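Local coordinates for immune protein (Enterobacter cloacae, PDB 6D7Y) that probably protects the cell that makes it by binding and neutralising the toxic C-terminal tip of a CdiA contact-dependent growth inhibition protein, at residues 3-13 / 127-138; 79-87 / 96-104. All blocks are in the same frame, centred on the assembly; numbering follows the deposited sequence.

Contact 1: residues 3-13 / 127-138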
loop_
_atom_site.group_PDB
_atom_site.type_symbol
_atom_site.label_atom_id
_atom_site.label_comp_id
_atom_site.label_asym_id
_atom_site.label_seq_id
_atom_site.Cartn_x
_atom_site.Cartn_y
_atom_site.Cartn_z
ATOM N N GLU B 3 -6.310 -13.525 9.559
ATOM C CA GLU B 3 -7.089 -12.750 8.586
ATOM C C GLU B 3 -6.185 -11.869 7.771
ATOM O O GLU B 3 -5.125 -11.460 8.243
ATOM C CB GLU B 3 -8.038 -11.830 9.347
ATOM C CG GLU B 3 -9.068 -12.509 10.219
ATOM C CD GLU B 3 -10.287 -13.023 9.474
ATOM O OE1 GLU B 3 -10.327 -12.985 8.212
ATOM O OE2 GLU B 3 -11.237 -13.477 10.172
ATOM N N LEU B 4 -6.626 -11.554 6.552
ATOM C CA LEU B 4 -5.888 -10.682 5.684
ATOM C C LEU B 4 -6.386 -9.245 5.931
ATOM O O LEU B 4 -7.609 -8.981 5.844
ATOM C CB LEU B 4 -6.104 -11.050 4.223
ATOM C CG LEU B 4 -5.262 -10.246 3.225
ATOM C CD1 LEU B 4 -3.771 -10.309 3.515
ATOM C CD2 LEU B 4 -5.526 -10.778 1.821
ATOM N N PHE B 5 -5.444 -8.353 6.241
ATOM C CA PHE B 5 -5.749 -6.941 6.471
ATOM C C PHE B 5 -5.098 -6.094 5.402
ATOM O O PHE B 5 -4.201 -6.548 4.695
ATOM C CB PHE B 5 -5.305 -6.489 7.854
ATOM C CG PHE B 5 -6.038 -7.171 8.978
ATOM C CD1 PHE B 5 -7.228 -6.671 9.459
ATOM C CD2 PHE B 5 -5.553 -8.346 9.515
ATOM C CE1 PHE B 5 -7.944 -7.316 10.461
ATOM C CE2 PHE B 5 -6.251 -8.983 10.536
ATOM C CZ PHE B 5 -7.437 -8.477 11.013
ATOM N N GLU B 6 -5.567 -4.860 5.238
ATOM C CA GLU B 6 -4.928 -4.021 4.271
ATOM C C GLU B 6 -5.097 -2.538 4.579
ATOM O O GLU B 6 -6.013 -2.143 5.286
ATOM C CB GLU B 6 -5.380 -4.323 2.823
ATOM C CG GLU B 6 -6.706 -3.772 2.422
ATOM C CD GLU B 6 -7.145 -4.114 0.985
ATOM O OE1 GLU B 6 -6.318 -4.384 0.074
ATOM O OE2 GLU B 6 -8.369 -4.090 0.772
ATOM N N VAL B 7 -4.138 -1.763 4.100
ATOM C CA VAL B 7 -4.190 -0.304 4.188
ATOM C C VAL B 7 -4.061 0.180 2.753
ATOM O O VAL B 7 -3.347 -0.415 1.938
ATOM C CB VAL B 7 -3.145 0.342 5.122
ATOM C CG1 VAL B 7 -3.343 -0.130 6.552
ATOM C CG2 VAL B 7 -1.725 0.087 4.646
ATOM N N ILE B 8 -4.748 1.284 2.451
ATOM C CA ILE B 8 -4.785 1.817 1.113
ATOM C C ILE B 8 -4.533 3.321 1.052
ATOM O O ILE B 8 -5.089 4.076 1.873
ATOM C CB ILE B 8 -6.223 1.662 0.516
ATOM C CG1 ILE B 8 -6.728 0.207 0.529
ATOM C CG2 ILE B 8 -6.295 2.212 -0.905
ATOM C CD1 ILE B 8 -6.028 -0.720 -0.380
ATOM N N PHE B 9 -3.684 3.727 0.100
ATOM C CA PHE B 9 -3.468 5.153 -0.224
ATOM C C PHE B 9 -4.353 5.288 -1.475
ATOM O O PHE B 9 -4.008 4.770 -2.543
ATOM C CB PHE B 9 -2.031 5.467 -0.601
ATOM C CG PHE B 9 -1.010 5.239 0.487
ATOM C CD1 PHE B 9 -0.365 4.014 0.604
ATOM C CD2 PHE B 9 -0.630 6.274 1.341
ATOM C CE1 PHE B 9 0.612 3.816 1.571
ATOM C CE2 PHE B 9 0.343 6.081 2.315
ATOM C CZ PHE B 9 0.971 4.845 2.423
ATOM N N GLU B 10 -5.502 5.957 -1.350
ATOM C CA GLU B 10 -6.448 6.074 -2.461
ATOM C C GLU B 10 -6.291 7.387 -3.210
ATOM O O GLU B 10 -6.218 8.433 -2.587
ATOM C CB GLU B 10 -7.866 6.004 -1.943
ATOM C CG GLU B 10 -8.916 5.950 -3.040
ATOM C CD GLU B 10 -10.322 5.993 -2.495
ATOM O OE1 GLU B 10 -10.583 6.837 -1.635
ATOM O OE2 GLU B 10 -11.171 5.194 -2.945
ATOM N N GLY B 11 -6.265 7.309 -4.543
ATOM C CA GLY B 11 -6.135 8.500 -5.399
ATOM C C GLY B 11 -4.816 9.218 -5.199
ATOM O O GLY B 11 -4.777 10.385 -4.841
ATOM N N VAL B 12 -3.731 8.509 -5.447
ATOM C CA VAL B 12 -2.398 9.059 -5.272
ATOM C C VAL B 12 -2.098 10.065 -6.397
ATOM O O VAL B 12 -2.620 9.945 -7.513
ATOM C CB VAL B 12 -1.345 7.917 -5.252
ATOM C CG1 VAL B 12 0.070 8.451 -5.076
ATOM C CG2 VAL B 12 -1.678 6.918 -4.150
ATOM N N ASN B 13 -1.291 11.070 -6.088
ATOM C CA ASN B 13 -0.882 12.068 -7.091
ATOM C C ASN B 13 0.107 11.367 -8.021
ATOM O O ASN B 13 1.211 11.032 -7.604
ATOM C CB ASN B 13 -0.254 13.275 -6.406
ATOM C CG ASN B 13 0.215 14.331 -7.389
ATOM O OD1 ASN B 13 0.702 14.015 -8.481
ATOM N ND2 ASN B 13 0.098 15.596 -6.994
ATOM N N GLY B 127 0.345 13.837 -1.318
ATOM C CA GLY B 127 -0.958 14.206 -1.846
ATOM C C GLY B 127 -1.884 13.120 -2.365
ATOM O O GLY B 127 -2.264 13.135 -3.539
ATOM N N PHE B 128 -2.217 12.168 -1.502
ATOM C CA PHE B 128 -3.202 11.139 -1.849
ATOM C C PHE B 128 -4.552 11.602 -1.294
ATOM O O PHE B 128 -4.596 12.243 -0.244
ATOM C CB PHE B 128 -2.771 9.744 -1.374
ATOM C CG PHE B 128 -2.049 9.727 -0.054
ATOM C CD1 PHE B 128 -2.748 9.736 1.156
ATOM C CD2 PHE B 128 -0.656 9.648 -0.020
ATOM C CE1 PHE B 128 -2.068 9.683 2.370
ATOM C CE2 PHE B 128 0.027 9.612 1.184
ATOM C CZ PHE B 128 -0.677 9.617 2.383
ATOM N N GLU B 129 -5.643 11.311 -2.006
ATOM C CA GLU B 129 -6.993 11.779 -1.595
ATOM C C GLU B 129 -7.494 11.240 -0.246
ATOM O O GLU B 129 -8.048 11.982 0.553
ATOM C CB GLU B 129 -8.029 11.487 -2.689
ATOM C CG GLU B 129 -7.737 12.194 -4.006
ATOM C CD GLU B 129 -8.828 11.992 -5.057
ATOM O OE1 GLU B 129 -8.655 12.505 -6.185
ATOM O OE2 GLU B 129 -9.854 11.328 -4.764
ATOM N N ASN B 130 -7.323 9.944 -0.003
ATOM C CA ASN B 130 -7.750 9.348 1.253
ATOM C C ASN B 130 -6.815 8.218 1.599
ATOM O O ASN B 130 -6.103 7.723 0.729
ATOM C CB ASN B 130 -9.141 8.720 1.120
ATOM C CG ASN B 130 -10.231 9.729 0.914
ATOM O OD1 ASN B 130 -10.456 10.605 1.747
ATOM N ND2 ASN B 130 -10.960 9.575 -0.174
ATOM N N PHE B 131 -6.808 7.864 2.875
ATOM C CA PHE B 131 -6.031 6.710 3.368
ATOM C C PHE B 131 -6.935 5.990 4.369
ATOM O O PHE B 131 -7.684 6.630 5.113
ATOM C CB PHE B 131 -4.655 7.105 3.906
ATOM C CG PHE B 131 -4.660 8.122 5.007
ATOM C CD1 PHE B 131 -4.764 9.483 4.718
ATOM C CD2 PHE B 131 -4.471 7.752 6.330
ATOM C CE1 PHE B 131 -4.735 10.431 5.734
ATOM C CE2 PHE B 131 -4.445 8.699 7.345
ATOM C CZ PHE B 131 -4.582 10.040 7.047
ATOM N N TYR B 132 -6.905 4.661 4.390
ATOM C CA TYR B 132 -7.781 3.916 5.284
ATOM C C TYR B 132 -7.247 2.538 5.427
ATOM O O TYR B 132 -6.382 2.143 4.649
ATOM C CB TYR B 132 -9.255 3.901 4.816
ATOM C CG TYR B 132 -9.500 3.583 3.350
ATOM C CD1 TYR B 132 -9.634 2.278 2.911
ATOM C CD2 TYR B 132 -9.603 4.599 2.402
ATOM C CE1 TYR B 132 -9.872 1.985 1.582
ATOM C CE2 TYR B 132 -9.851 4.320 1.064
ATOM C CZ TYR B 132 -9.964 3.003 0.657
ATOM O OH TYR B 132 -10.197 2.687 -0.661
ATOM N N GLY B 133 -7.732 1.846 6.449
ATOM C CA GLY B 133 -7.267 0.497 6.734
ATOM C C GLY B 133 -8.356 -0.336 7.359
ATOM O O GLY B 133 -9.180 0.157 8.125
ATOM N N GLY B 134 -8.330 -1.633 7.064
ATOM C CA GLY B 134 -9.340 -2.509 7.588
ATOM C C GLY B 134 -9.131 -3.959 7.235
ATOM O O GLY B 134 -8.108 -4.326 6.622
ATOM N N LEU B 135 -10.103 -4.769 7.634
ATOM C CA LEU B 135 -10.130 -6.183 7.255
ATOM C C LEU B 135 -10.277 -6.149 5.743
ATOM O O LEU B 135 -10.973 -5.278 5.196
ATOM C CB LEU B 135 -11.355 -6.848 7.859
ATOM C CG LEU B 135 -11.587 -8.305 7.503
ATOM C CD1 LEU B 135 -10.525 -9.199 8.127
ATOM C CD2 LEU B 135 -12.961 -8.670 8.017
ATOM N N GLU B 136 -9.610 -7.048 5.039
ATOM C CA GLU B 136 -9.714 -7.055 3.573
ATOM C C GLU B 136 -11.171 -7.385 3.145
ATOM O O GLU B 136 -11.797 -8.229 3.782
ATOM C CB GLU B 136 -8.607 -7.975 2.987
ATOM C CG GLU B 136 -8.597 -8.174 1.475
ATOM C CD GLU B 136 -9.160 -9.508 0.992
ATOM O OE1 GLU B 136 -9.164 -10.535 1.737
ATOM O OE2 GLU B 136 -9.492 -9.570 -0.206
ATOM N N PRO B 137 -11.789 -6.633 2.210
ATOM C CA PRO B 137 -11.206 -5.470 1.553
ATOM C C PRO B 137 -11.400 -4.193 2.396
ATOM O O PRO B 137 -12.484 -3.958 2.922
ATOM C CB PRO B 137 -12.007 -5.379 0.266
ATOM C CG PRO B 137 -13.368 -5.801 0.664
ATOM C CD PRO B 137 -13.184 -6.826 1.777
ATOM N N ALA B 138 -10.347 -3.384 2.491
ATOM C CA ALA B 138 -10.364 -2.161 3.286
ATOM C C ALA B 138 -11.401 -1.170 2.808
ATOM O O ALA B 138 -11.844 -0.335 3.586
ATOM C CB ALA B 138 -8.989 -1.527 3.325
#
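An interior antiparallel strand pair of the sheet, ending in a classic beta bulge, joins residues 3-10 to 130-135. Glu129 and Asn130 both face Glu10 at the bulge, and within it Glu129 N donates to Gly11 O (3.1 Å) from well above the carbonyl plane. Gly11 itself has positive phi, a conformation that suits glycine. Between the strands the backbone bonds run in pairs, Glu6 with Gly134, Ile8 with Tyr132 and Glu10 with Asn130, and a single bond from Glu136 N to Leu4 O continues the ladder.

Aromatic contacts occur on both faces. On that of Phe9, the ring edge at CD2 points into one face of the Phe128 ring, a T-shaped stack with centroids 4.8 Å apart and planes at 71°. On the other, Ile8 lays CB over the Tyr132 ring in a CH-pi contact, 4.2 Å from its centroid, and here the bonds of Glu6 and Glu10 are added. Glu10 and Asn130 run side by side, and Asn130 ND2 reaches Glu10 OE1 at 3.1 Å, nearly along the C-O axis; Asn130 OD1 is held by Asn148. In Glu6, chi1 of 78° and an extended chain bring OE2 to the loop returning after strand 130-135, where it accepts Ala138 N at 2.7 Å through its anti lone pair, just after the cis Glu136-Pro137 peptide. Glu6 CG and Ala138 CB approach to 3.3 Å.

Strand 93-102 flanks residues 3-10 and strand 144-147 flanks 130-135, while helix 105-126 packs on Phe5, Val7 and Phe131, and helix 17-25 on Phe9 and Val12.

Contact 2: residues 79-87 / 96-104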
loop_
_atom_site.group_PDB
_atom_site.type_symbol
_atom_site.label_atom_id
_atom_site.label_comp_id
_atom_site.label_asym_id
_atom_site.label_seq_id
_atom_site.Cartn_x
_atom_site.Cartn_y
_atom_site.Cartn_z
ATOM N N LYS B 79 7.421 -4.478 12.972
ATOM C CA LYS B 79 7.766 -4.885 11.616
ATOM C C LYS B 79 6.948 -6.105 11.166
ATOM O O LYS B 79 6.833 -7.092 11.893
ATOM C CB LYS B 79 9.266 -5.206 11.623
ATOM C CG LYS B 79 9.997 -5.162 10.292
ATOM C CD LYS B 79 11.493 -5.322 10.540
ATOM C CE LYS B 79 12.340 -5.010 9.316
ATOM N NZ LYS B 79 13.804 -5.080 9.606
ATOM N N LEU B 80 6.384 -6.024 9.964
ATOM C CA LEU B 80 5.569 -7.108 9.406
ATOM C C LEU B 80 6.488 -8.026 8.589
ATOM O O LEU B 80 7.253 -7.530 7.751
ATOM C CB LEU B 80 4.495 -6.519 8.498
ATOM C CG LEU B 80 3.681 -5.385 9.132
ATOM C CD1 LEU B 80 2.683 -4.812 8.135
ATOM C CD2 LEU B 80 2.972 -5.856 10.396
ATOM N N PRO B 81 6.420 -9.356 8.816
ATOM C CA PRO B 81 7.280 -10.285 8.039
ATOM C C PRO B 81 7.110 -10.225 6.508
ATOM O O PRO B 81 8.132 -10.150 5.807
ATOM C CB PRO B 81 6.877 -11.668 8.560
ATOM C CG PRO B 81 6.326 -11.421 9.924
ATOM C CD PRO B 81 5.679 -10.060 9.882
ATOM N N VAL B 82 5.859 -10.258 5.993
ATOM C CA VAL B 82 5.644 -10.202 4.531
ATOM C C VAL B 82 4.411 -9.367 4.147
ATOM O O VAL B 82 3.322 -9.613 4.653
ATOM C CB VAL B 82 5.464 -11.604 3.905
ATOM C CG1 VAL B 82 5.410 -11.483 2.380
ATOM C CG2 VAL B 82 6.594 -12.552 4.314
ATOM N N VAL B 83 4.585 -8.451 3.200
ATOM C CA VAL B 83 3.497 -7.594 2.726
ATOM C C VAL B 83 3.407 -7.653 1.205
ATOM O O VAL B 83 4.454 -7.750 0.504
ATOM C CB VAL B 83 3.770 -6.139 3.146
ATOM C CG1 VAL B 83 2.732 -5.173 2.568
ATOM C CG2 VAL B 83 3.846 -6.040 4.659
ATOM N N LEU B 84 2.176 -7.659 0.697
ATOM C CA LEU B 84 1.923 -7.611 -0.742
ATOM C C LEU B 84 1.601 -6.144 -1.067
ATOM O O LEU B 84 0.640 -5.637 -0.556
ATOM C CB LEU B 84 0.716 -8.465 -1.121
ATOM C CG LEU B 84 0.242 -8.419 -2.587
ATOM C CD1 LEU B 84 1.317 -8.878 -3.560
ATOM C CD2 LEU B 84 -1.028 -9.242 -2.769
ATOM N N LEU B 85 2.424 -5.505 -1.895
ATOM C CA LEU B 85 2.225 -4.120 -2.304
ATOM C C LEU B 85 1.515 -4.172 -3.628
ATOM O O LEU B 85 1.988 -4.861 -4.559
ATOM C CB LEU B 85 3.560 -3.441 -2.488
ATOM C CG LEU B 85 3.571 -1.990 -2.965
ATOM C CD1 LEU B 85 2.975 -1.108 -1.903
ATOM C CD2 LEU B 85 4.994 -1.577 -3.288
ATOM N N ARG B 86 0.405 -3.432 -3.744
ATOM C CA ARG B 86 -0.390 -3.420 -4.960
ATOM C C ARG B 86 -0.459 -1.991 -5.493
ATOM O O ARG B 86 -0.703 -1.069 -4.725
ATOM C CB ARG B 86 -1.810 -3.892 -4.662
ATOM C CG ARG B 86 -1.877 -5.266 -4.053
ATOM C CD ARG B 86 -3.288 -5.759 -3.774
ATOM N NE ARG B 86 -4.025 -6.214 -4.963
ATOM C CZ ARG B 86 -5.125 -5.665 -5.496
ATOM N NH1 ARG B 86 -5.741 -4.609 -4.968
ATOM N NH2 ARG B 86 -5.651 -6.229 -6.578
ATOM N N VAL B 87 -0.219 -1.831 -6.791
ATOM C CA VAL B 87 -0.285 -0.524 -7.429
ATOM C C VAL B 87 -1.232 -0.713 -8.587
ATOM O O VAL B 87 -1.009 -1.569 -9.436
ATOM C CB VAL B 87 1.089 -0.062 -7.908
ATOM C CG1 VAL B 87 0.998 1.373 -8.431
ATOM C CG2 VAL B 87 2.115 -0.174 -6.787
ATOM N N VAL B 96 -2.403 2.756 -4.104
ATOM C CA VAL B 96 -1.261 1.983 -3.642
ATOM C C VAL B 96 -1.779 1.267 -2.401
ATOM O O VAL B 96 -2.273 1.901 -1.484
ATOM C CB VAL B 96 -0.054 2.874 -3.320
ATOM C CG1 VAL B 96 1.068 2.062 -2.708
ATOM C CG2 VAL B 96 0.414 3.610 -4.582
ATOM N N GLY B 97 -1.709 -0.067 -2.367
ATOM C CA GLY B 97 -2.209 -0.781 -1.233
ATOM C C GLY B 97 -1.209 -1.760 -0.701
ATOM O O GLY B 97 -0.362 -2.218 -1.449
ATOM N N LEU B 98 -1.299 -2.011 0.599
ATOM C CA LEU B 98 -0.441 -2.977 1.309
ATOM C C LEU B 98 -1.325 -4.003 1.991
ATOM O O LEU B 98 -2.128 -3.638 2.858
ATOM C CB LEU B 98 0.433 -2.292 2.360
ATOM C CG LEU B 98 1.616 -1.440 1.876
ATOM C CD1 LEU B 98 1.162 -0.173 1.168
ATOM C CD2 LEU B 98 2.487 -1.058 3.068
ATOM N N CYS B 99 -1.141 -5.297 1.667
ATOM C CA CYS B 99 -1.968 -6.365 2.250
ATOM C C CYS B 99 -1.040 -7.267 3.045
ATOM O O CYS B 99 0.055 -7.570 2.564
ATOM C CB CYS B 99 -2.626 -7.206 1.150
ATOM S SG CYS B 99 -3.639 -6.250 0.003
ATOM N N PHE B 100 -1.484 -7.675 4.230
ATOM C CA PHE B 100 -0.709 -8.522 5.156
ATOM C C PHE B 100 -1.612 -9.295 6.114
ATOM O O PHE B 100 -2.680 -8.820 6.496
ATOM C CB PHE B 100 0.254 -7.653 5.969
ATOM C CG PHE B 100 -0.427 -6.528 6.710
ATOM C CD1 PHE B 100 -0.655 -5.319 6.087
ATOM C CD2 PHE B 100 -0.832 -6.689 8.030
ATOM C CE1 PHE B 100 -1.288 -4.281 6.763
ATOM C CE2 PHE B 100 -1.452 -5.670 8.715
ATOM C CZ PHE B 100 -1.700 -4.464 8.087
ATOM N N TYR B 101 -1.212 -10.514 6.485
ATOM C CA TYR B 101 -2.011 -11.271 7.433
ATOM C C TYR B 101 -1.640 -10.907 8.866
ATOM O O TYR B 101 -0.510 -10.466 9.132
ATOM C CB TYR B 101 -1.819 -12.806 7.244
ATOM C CG TYR B 101 -2.453 -13.349 5.995
ATOM C CD1 TYR B 101 -1.766 -13.367 4.787
ATOM C CD2 TYR B 101 -3.750 -13.852 6.011
ATOM C CE1 TYR B 101 -2.358 -13.870 3.626
ATOM C CE2 TYR B 101 -4.347 -14.351 4.869
ATOM C CZ TYR B 101 -3.659 -14.349 3.676
ATOM O OH TYR B 101 -4.251 -14.857 2.538
HETATM N N MSE B 102 -2.588 -11.096 9.787
HETATM C CA MSE B 102 -2.342 -10.927 11.228
HETATM C C MSE B 102 -3.056 -12.088 11.867
HETATM O O MSE B 102 -4.092 -12.528 11.371
HETATM C CB MSE B 102 -2.812 -9.612 11.836
HETATM C CG MSE B 102 -2.138 -8.391 11.220
HETATM SE SE MSE B 102 -0.213 -8.246 11.668
HETATM C CE MSE B 102 -0.347 -8.169 13.636
ATOM N N ASN B 103 -2.515 -12.604 12.967
ATOM C CA ASN B 103 -3.117 -13.772 13.660
ATOM C C ASN B 103 -4.393 -13.474 14.439
ATOM O O ASN B 103 -5.164 -14.399 14.718
ATOM C CB ASN B 103 -2.093 -14.459 14.581
ATOM C CG ASN B 103 -1.021 -15.219 13.817
ATOM O OD1 ASN B 103 -1.207 -15.584 12.657
ATOM N ND2 ASN B 103 0.096 -15.497 14.483
ATOM N N ASP B 104 -4.636 -12.202 14.783
ATOM C CA ASP B 104 -5.846 -11.852 15.525
ATOM C C ASP B 104 -6.172 -10.380 15.345
ATOM O O ASP B 104 -5.319 -9.612 14.893
ATOM C CB ASP B 104 -5.696 -12.215 17.000
ATOM C CG ASP B 104 -4.559 -11.485 17.669
ATOM O OD1 ASP B 104 -4.621 -10.247 17.762
ATOM O OD2 ASP B 104 -3.618 -12.151 18.149
#
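Leu80 sets its CD1 methyl over the centre of the Phe100 ring, a CH-pi contact 3.9 Å from the centroid and only 13° off the ring normal. Its other methyl, CD2, turns to the selenium of Met102, a selenomethionine, at 4.2 Å. In Phe100, chi1 of 55° puts the ring on the side of Leu80 and chi2 of -86° turns its face to CD1. The chain turns a corner at Pro81, so Leu80 comes to the ring from beyond the regular ladder.

From Val83 onward the two arms of the hairpin run antiparallel. Leu84 with Cys99 and Arg86 with Gly97 are hydrogen-bonded pairs, each closed by two backbone bonds; Arg86 N reaches Gly97 O at 2.7 Å. On the buried face, Val83 brings CG1 against Leu98 CB at 3.7 Å and CG2 near the Phe100 side chain. Leu85 and Leu98 lie side by side with CD1 methyls 3.7 Å apart, and the same Leu85 methyl also meets Val96 CG1 at 3.8 Å. Leu98 in turn touches Val7 of the next strand, and Val96 rests on Leu17, Leu20 and Ile24 of helix 17-25. Leu84, Arg86 and Cys99 share the other face, where Arg86 sets its CD methylene against Cys99 SG at 3.8 Å.

The chemistry divides cleanly. Backbone amides supply every hydrogen bond between these two segments and hold the strands together, whereas the side chains meet by methyl, ring and sulfur or selenium contacts, and this apolar fit, Leu80 on Phe100 and Leu85 with Leu98 and Val96, probably helps favour the register.

In the fold
Both contacts belong to one antiparallel sheet and share a border: strand 3-10 of contact 1 lies beside strand 93-102 of contact 2, with Phe5 N 2.8 Å from Phe100 O and Phe9 N 2.8 Å from Val96 O, both probable hydrogen bonds. Contact 2 is a local hairpin and largely buried. Contact 1 brings together residues more than a hundred positions apart, and it is only partly buried. That difference appears in the chemistry: carboxylate and amide groups join across contact 1, but the side chains of contact 2 meet almost wholly through apolar atoms. Helices 17-25 and 105-126 pack against side chains of both contacts, so the two probably share one hydrophobic core.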